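Local coordinates for protein peptide chain release factor subunit 1 (Aeropyrum pernix, PDB 3AGK) that probably directs release of the finished polypeptide in archaeal translation, acting as the release factor that responds to the three stop codons, at residues A29-L34 and K65-A70; K25-S28 and V33-S36. One frame throughout, in Å; residues are numbered along the deposited sequence.

Interaction 1 (A29-L34 and K65-A70); sequences APATVL and KRTRQA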
loop_
_atom_site.group_PDB
_atom_site.type_symbol
_atom_site.label_atom_id
_atom_site.label_comp_id
_atom_site.label_asym_id
_atom_site.label_seq_id
_atom_site.Cartn_x
_atom_site.Cartn_y
_atom_site.Cartn_z
ATOM N N ALA A 29 18.942 -10.030 0.791
ATOM C CA ALA A 29 20.205 -10.717 1.094
ATOM C C ALA A 29 20.077 -11.640 2.319
ATOM O O ALA A 29 19.304 -11.356 3.232
ATOM C CB ALA A 29 21.325 -9.706 1.304
ATOM N N PRO A 30 20.840 -12.749 2.337
ATOM C CA PRO A 30 20.811 -13.723 3.440
ATOM C C PRO A 30 21.131 -13.113 4.809
ATOM O O PRO A 30 20.372 -13.323 5.758
ATOM C CB PRO A 30 21.894 -14.731 3.047
ATOM C CG PRO A 30 21.972 -14.636 1.568
ATOM C CD PRO A 30 21.706 -13.195 1.234
ATOM N N ALA A 31 22.239 -12.383 4.909
ATOM C CA ALA A 31 22.614 -11.718 6.156
ATOM C C ALA A 31 22.266 -10.239 6.090
ATOM O O ALA A 31 21.943 -9.715 5.021
ATOM C CB ALA A 31 24.091 -11.901 6.442
ATOM N N THR A 32 22.320 -9.568 7.234
ATOM C CA THR A 32 21.965 -8.158 7.276
ATOM C C THR A 32 23.110 -7.312 6.738
ATOM O O THR A 32 23.903 -6.774 7.504
ATOM C CB THR A 32 21.592 -7.699 8.694
ATOM O OG1 THR A 32 22.715 -7.866 9.564
ATOM C CG2 THR A 32 20.411 -8.514 9.226
ATOM N N VAL A 33 23.169 -7.186 5.413
ATOM C CA VAL A 33 24.307 -6.568 4.734
ATOM C C VAL A 33 23.913 -5.577 3.630
ATOM O O VAL A 33 24.720 -5.277 2.743
ATOM C CB VAL A 33 25.227 -7.646 4.118
ATOM C CG1 VAL A 33 25.573 -8.706 5.160
ATOM C CG2 VAL A 33 24.572 -8.278 2.887
ATOM N N LEU A 34 22.678 -5.082 3.674
ATOM C CA LEU A 34 22.238 -4.045 2.742
ATOM C C LEU A 34 22.027 -2.727 3.485
ATOM O O LEU A 34 21.198 -2.633 4.396
ATOM C CB LEU A 34 20.964 -4.467 2.006
ATOM C CG LEU A 34 21.090 -5.702 1.103
ATOM C CD1 LEU A 34 19.752 -6.053 0.473
ATOM C CD2 LEU A 34 22.140 -5.504 0.025
ATOM N N LYS A 65 33.442 -14.087 7.932
ATOM C CA LYS A 65 34.161 -13.483 6.805
ATOM C C LYS A 65 33.269 -12.748 5.804
ATOM O O LYS A 65 33.332 -11.526 5.705
ATOM C CB LYS A 65 35.010 -14.533 6.066
ATOM C CG LYS A 65 34.223 -15.759 5.563
ATOM C CD LYS A 65 34.927 -16.460 4.396
ATOM C CE LYS A 65 36.244 -17.122 4.810
ATOM N NZ LYS A 65 36.056 -18.392 5.572
ATOM N N ARG A 66 32.451 -13.489 5.063
ATOM C CA ARG A 66 31.695 -12.913 3.955
ATOM C C ARG A 66 30.815 -11.739 4.383
ATOM O O ARG A 66 30.759 -10.720 3.694
ATOM C CB ARG A 66 30.868 -13.979 3.227
ATOM C CG ARG A 66 31.704 -14.927 2.361
ATOM C CD ARG A 66 30.867 -15.630 1.286
ATOM N NE ARG A 66 30.245 -16.867 1.759
ATOM C CZ ARG A 66 29.560 -17.702 0.980
ATOM N NH1 ARG A 66 29.403 -17.433 -0.310
ATOM N NH2 ARG A 66 29.028 -18.804 1.488
ATOM N N THR A 67 30.141 -11.884 5.520
ATOM C CA THR A 67 29.256 -10.840 6.019
ATOM C C THR A 67 30.049 -9.609 6.423
ATOM O O THR A 67 29.730 -8.493 6.030
ATOM C CB THR A 67 28.450 -11.327 7.226
ATOM O OG1 THR A 67 27.414 -12.209 6.779
ATOM C CG2 THR A 67 27.823 -10.150 7.952
ATOM N N ARG A 68 31.085 -9.822 7.221
ATOM C CA ARG A 68 31.944 -8.738 7.659
ATOM C C ARG A 68 32.431 -7.923 6.456
ATOM O O ARG A 68 32.338 -6.697 6.454
ATOM C CB ARG A 68 33.121 -9.289 8.463
ATOM C CG ARG A 68 34.010 -8.230 9.084
ATOM C CD ARG A 68 35.138 -8.850 9.916
ATOM N NE ARG A 68 36.114 -9.574 9.102
ATOM C CZ ARG A 68 36.180 -10.900 9.008
ATOM N NH1 ARG A 68 37.104 -11.463 8.238
ATOM N NH2 ARG A 68 35.326 -11.666 9.680
ATOM N N GLN A 69 32.932 -8.612 5.432
ATOM C CA GLN A 69 33.417 -7.968 4.214
ATOM C C GLN A 69 32.315 -7.169 3.534
ATOM O O GLN A 69 32.526 -6.040 3.085
ATOM C CB GLN A 69 33.938 -9.012 3.218
ATOM C CG GLN A 69 35.375 -9.463 3.432
ATOM C CD GLN A 69 35.895 -10.318 2.277
ATOM O OE1 GLN A 69 36.868 -9.957 1.608
ATOM N NE2 GLN A 69 35.243 -11.453 2.038
ATOM N N ALA A 70 31.143 -7.786 3.446
ATOM C CA ALA A 70 30.013 -7.225 2.725
ATOM C C ALA A 70 29.683 -5.830 3.235
ATOM O O ALA A 70 29.467 -4.893 2.460
ATOM C CB ALA A 70 28.815 -8.129 2.883
#

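Interaction 2 (K25-S28 and V33-S36); sequences KKWS and VLLS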
loop_
_atom_site.group_PDB
_atom_site.type_symbol
_atom_site.label_atom_id
_atom_site.label_comp_id
_atom_site.label_asym_id
_atom_site.label_seq_id
_atom_site.Cartn_x
_atom_site.Cartn_y
_atom_site.Cartn_z
ATOM N N LYS A 25 12.503 -2.238 -3.657
ATOM C CA LYS A 25 11.765 -3.266 -2.921
ATOM C C LYS A 25 12.177 -4.679 -3.340
ATOM O O LYS A 25 12.024 -5.626 -2.570
ATOM C CB LYS A 25 10.244 -3.059 -3.022
ATOM C CG LYS A 25 9.735 -1.874 -2.191
ATOM C CD LYS A 25 8.244 -1.944 -1.878
ATOM C CE LYS A 25 7.395 -1.433 -3.027
ATOM N NZ LYS A 25 5.989 -1.184 -2.597
ATOM N N LYS A 26 12.729 -4.807 -4.544
ATOM C CA LYS A 26 13.214 -6.093 -5.047
ATOM C C LYS A 26 14.429 -6.638 -4.289
ATOM O O LYS A 26 14.655 -7.844 -4.272
ATOM C CB LYS A 26 13.567 -6.000 -6.536
ATOM C CG LYS A 26 12.399 -6.135 -7.505
ATOM C CD LYS A 26 12.902 -6.397 -8.923
ATOM C CE LYS A 26 11.761 -6.704 -9.876
ATOM N NZ LYS A 26 12.254 -7.255 -11.170
ATOM N N TRP A 27 15.214 -5.760 -3.671
ATOM C CA TRP A 27 16.502 -6.167 -3.100
ATOM C C TRP A 27 16.413 -7.000 -1.828
ATOM O O TRP A 27 15.670 -6.653 -0.906
ATOM C CB TRP A 27 17.371 -4.941 -2.850
ATOM C CG TRP A 27 17.876 -4.371 -4.103
ATOM C CD1 TRP A 27 17.134 -3.876 -5.133
ATOM C CD2 TRP A 27 19.246 -4.243 -4.491
ATOM N NE1 TRP A 27 17.959 -3.436 -6.142
ATOM C CE2 TRP A 27 19.262 -3.652 -5.774
ATOM C CE3 TRP A 27 20.465 -4.559 -3.877
ATOM C CZ2 TRP A 27 20.446 -3.374 -6.451
ATOM C CZ3 TRP A 27 21.642 -4.287 -4.556
ATOM C CH2 TRP A 27 21.624 -3.699 -5.829
ATOM N N SER A 28 17.193 -8.085 -1.780
ATOM C CA SER A 28 17.264 -8.944 -0.596
ATOM C C SER A 28 18.641 -9.585 -0.429
ATOM O O SER A 28 19.407 -9.680 -1.386
ATOM C CB SER A 28 16.204 -10.041 -0.668
ATOM O OG SER A 28 16.575 -11.035 -1.604
ATOM N N VAL A 33 23.169 -7.186 5.413
ATOM C CA VAL A 33 24.307 -6.568 4.734
ATOM C C VAL A 33 23.913 -5.577 3.630
ATOM O O VAL A 33 24.720 -5.277 2.743
ATOM C CB VAL A 33 25.227 -7.646 4.118
ATOM C CG1 VAL A 33 25.573 -8.706 5.160
ATOM C CG2 VAL A 33 24.572 -8.278 2.887
ATOM N N LEU A 34 22.678 -5.082 3.674
ATOM C CA LEU A 34 22.238 -4.045 2.742
ATOM C C LEU A 34 22.027 -2.727 3.485
ATOM O O LEU A 34 21.198 -2.633 4.396
ATOM C CB LEU A 34 20.964 -4.467 2.006
ATOM C CG LEU A 34 21.090 -5.702 1.103
ATOM C CD1 LEU A 34 19.752 -6.053 0.473
ATOM C CD2 LEU A 34 22.140 -5.504 0.025
ATOM N N LEU A 35 22.794 -1.720 3.091
ATOM C CA LEU A 35 22.844 -0.440 3.793
ATOM C C LEU A 35 21.730 0.526 3.396
ATOM O O LEU A 35 21.464 0.738 2.214
ATOM C CB LEU A 35 24.202 0.220 3.549
ATOM C CG LEU A 35 24.438 1.650 4.038
ATOM C CD1 LEU A 35 23.819 1.839 5.404
ATOM C CD2 LEU A 35 25.934 1.938 4.108
ATOM N N SER A 36 21.091 1.111 4.402
ATOM C CA SER A 36 20.106 2.162 4.186
ATOM C C SER A 36 20.540 3.405 4.975
ATOM O O SER A 36 20.822 3.311 6.167
ATOM C CB SER A 36 18.719 1.692 4.649
ATOM O OG SER A 36 18.312 0.522 3.959
#

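Interaction 1 (A29-L34 and K65-A70)
Val33 meets Ala70 and Thr67 on the first turns of helix 65-82, and apolar contact carries most of the interface. The Val33 CB lies 3.8 Å from Ala70 CB, methine against methyl, where the backbones are nearest, with CA atoms of these residues 6.1 Å apart. The CG1 branch of Val33 then reaches over both helix residues, 3.9 Å from Thr67 CG2 and 4.0 Å from Ala70 CB. It can do so because CG1 stands anti to the carbonyl carbon (chi1 -51°). The side chains of Val33 and Thr67 cross at about a right angle and meet through one methyl each, CG1 and CG2. Thr67 and Ala70, three positions apart on the helix, present one continuous patch to the loop.

The second kind of contact is methyl against hydroxyl. Ala31 CB sits 3.4 Å from Thr67 OG1, a van der Waals touch to the edge of the patch, while Thr67 CG2 is the branch turned to Val33.

Backbone geometry explains how the loop offers these groups. Thr32 centres an inverse gamma turn, closed by a weak bond from Val33 N to Ala31 O at 2.8 Å; it points the Thr32 side chain away from the helix and those of Ala31 and Val33 toward it. Just beyond, Val33 and Leu34 both face Asp125 in a classic beta bulge. The arrangement is helix-on-sheet packing of an alpha/beta domain, with the entry to strand 34-39 resting on helix 65-82 in eRF1 domain 1.

Interaction 2 (K25-S28 and V33-S36)
The start of strand 34-39, an inner strand of the antiparallel sheet in eRF1 domain 1, is covered here by the chain that leads from helix 14-24 back toward it. One side chain does the reaching: Leu34, buried, inserts its CD1 methyl against the backbone of the incoming segment, 3.8 Å from Ser28 C and 4.0 Å from Ser28 CA. The same methyl is 4.2 Å from Trp27 CB. Chi1 of -63° sets CG anti to the carbonyl carbon, and chi2 of 178° then sends CD1 to the Ser28 backbone and CD2 to the edge of the indole, near its plane, 4.4 Å from Trp27 CE3. Leucine therefore borders the ring without lying over its face.

Only four residues separate the segments, so this is a local contact within the loop that joins helix 14-24 to strand 34-39; on the sheet side, Leu34 bonds through its backbone to Asp125 of the edge strand 121-125. The Ser28 CB points away from the strand, and its share of the contact is backbone. Two aromatic neighbours extend the apolar cluster: Phe128 meets the Trp27 ring at about 35° and also touches Leu34, while Phe109 meets the indole nearly perpendicularly.

In the fold
Interactions 1 and 2 have centres about 11 Å apart and share Val33 and Leu34, where the loop becomes strand 34-39. Val33 serves the helix 65-82 side, whereas the bond from CA to CB of Leu34 points away from 65-70 and toward 25-28, so consecutive residues join the strand entry both to helix 65-82 and to the loop 25-28. Leu35, on Leu75 and Ala78, continues the helix side along the strand. The contacts' centres lie about 29 Å (interaction 1) and 19 Å (interaction 2) from the centre of the chain. Thr67 touches Ile62, in the N-I-K-L that corresponds to the NIKS motif of eukaryotic eRF1 and probably helps recognise stop codons as there.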